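Local coordinates for protein methane monooxygenase hydroxylase, MmoD (Methylosinus sporium, PDB 6D7K) that binds the hydroxylase component of soluble methane monooxygenase and probably regulates its monooxygenase activity, at residues H[60-63]-H[64-68]. Residues are numbered along the deposited sequence; the frame is centred on the assembly and turned at random.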
# COMPACT_ATOMS: atom_id res chain seq x y z
N LYS H 60 15.29 -18.73 -22.88
CA LYS H 60 16.35 -18.93 -21.90
C LYS H 60 16.07 -18.14 -20.63
O LYS H 60 16.26 -18.65 -19.52
CB LYS H 60 17.69 -18.52 -22.53
CG LYS H 60 18.10 -19.42 -23.68
CD LYS H 60 18.81 -20.67 -23.15
CE LYS H 60 19.83 -20.30 -22.04
NZ LYS H 60 20.47 -21.45 -21.31
N ALA H 61 15.57 -16.90 -20.79
CA ALA H 61 15.22 -16.06 -19.66
C ALA H 61 14.12 -16.70 -18.81
O ALA H 61 14.26 -16.82 -17.58
CB ALA H 61 14.76 -14.70 -20.17
N VAL H 62 13.02 -17.11 -19.45
CA VAL H 62 11.91 -17.73 -18.73
C VAL H 62 12.40 -19.00 -18.05
O VAL H 62 11.93 -19.34 -16.94
CB VAL H 62 10.73 -18.00 -19.69
CG1 VAL H 62 9.82 -19.09 -19.14
CG2 VAL H 62 9.94 -16.72 -19.97
N ALA H 63 13.35 -19.71 -18.66
CA ALA H 63 13.85 -20.93 -18.03
C ALA H 63 14.64 -20.62 -16.76
O ALA H 63 14.53 -21.33 -15.75
CB ALA H 63 14.69 -21.74 -19.03
N HIS H 64 15.44 -19.55 -16.77
CA HIS H 64 16.17 -19.17 -15.57
C HIS H 64 15.19 -18.87 -14.44
O HIS H 64 15.28 -19.45 -13.35
CB HIS H 64 17.05 -17.95 -15.84
CG HIS H 64 18.34 -18.26 -16.54
ND1 HIS H 64 19.13 -19.33 -16.20
CD2 HIS H 64 18.99 -17.60 -17.53
CE1 HIS H 64 20.21 -19.34 -16.97
NE2 HIS H 64 20.14 -18.30 -17.79
N VAL H 65 14.25 -17.96 -14.69
CA VAL H 65 13.31 -17.53 -13.65
C VAL H 65 12.49 -18.70 -13.13
O VAL H 65 12.18 -18.77 -11.94
CB VAL H 65 12.39 -16.42 -14.17
CG1 VAL H 65 11.46 -16.00 -13.06
CG2 VAL H 65 13.18 -15.24 -14.72
N LEU H 66 12.10 -19.62 -14.03
CA LEU H 66 11.32 -20.78 -13.60
C LEU H 66 12.15 -21.73 -12.74
O LEU H 66 11.65 -22.25 -11.74
CB LEU H 66 10.74 -21.52 -14.81
CG LEU H 66 9.56 -20.83 -15.51
CD1 LEU H 66 9.04 -21.68 -16.63
CD2 LEU H 66 8.46 -20.53 -14.55
N SER H 67 13.40 -21.96 -13.10
CA SER H 67 14.25 -22.75 -12.22
C SER H 67 14.23 -22.18 -10.82
O SER H 67 14.25 -22.92 -9.83
CB SER H 67 15.68 -22.79 -12.77
OG SER H 67 16.63 -22.53 -11.76
N HIS H 68 14.13 -20.85 -10.71
CA HIS H 68 14.13 -20.22 -9.40
C HIS H 68 12.80 -20.45 -8.70
O HIS H 68 12.77 -20.91 -7.55
CB HIS H 68 14.45 -18.72 -9.55
CG HIS H 68 14.01 -17.88 -8.39
ND1 HIS H 68 14.52 -18.03 -7.12
CD2 HIS H 68 13.09 -16.89 -8.31
CE1 HIS H 68 13.93 -17.18 -6.30
NE2 HIS H 68 13.06 -16.47 -7.00
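Val62 and Leu66 meet one turn apart on the amphipathic helix 55-74, which packs against the four-stranded antiparallel sheet of MmoD. Their side chains run alongside each other and point the same way, with Val62 CG1 3.7 Å from Leu66 CD1. The branch that touches is set by chi1 of Val62: at 158° it puts CG1 anti to the backbone N and beside the carbonyl carbon, facing the following turn. Leu66 extends CD1 back to this methyl. Together they form part of the sheet-facing side: Val62 packs on Ile19, Ala27 and Trp38, Leu66 on His20, Tyr25 and Ile40. An alanine in place of Leu66 has no CG or CD1 to lie along Val62 CG1, which would probably open a gap against Tyr25 and Ile40.

Four i to i+4 backbone bonds fix the helical spacing that brings Val62 and Leu66 alongside. Val65 N to Ala61 O, 3.1 Å, is the straightest, with an N-H...O angle of 173°. Leu66 N to Val62 O and Ser67 N to Ala63 O are both 2.9 Å. Val65 CG2 lies 3.4 Å from Ala61 O.

A second protein chain borders the helix at His64, Val65, Ser67 and His68. The His64 imidazole, turned back toward the preceding turn with chi1 at -79°, places ND1 in a hydrogen bond to an acidic side chain of that other protein. Lys60 NZ approaches NE2 of this ring without contact, at 4.7 Å, and also lies close to a basic side chain of the other protein, a like charge. Along the backbone, His64 N donates to Lys60 O at 3.0 Å, and that same Lys60 O meets the ring obliquely, 3.5 Å from CD2.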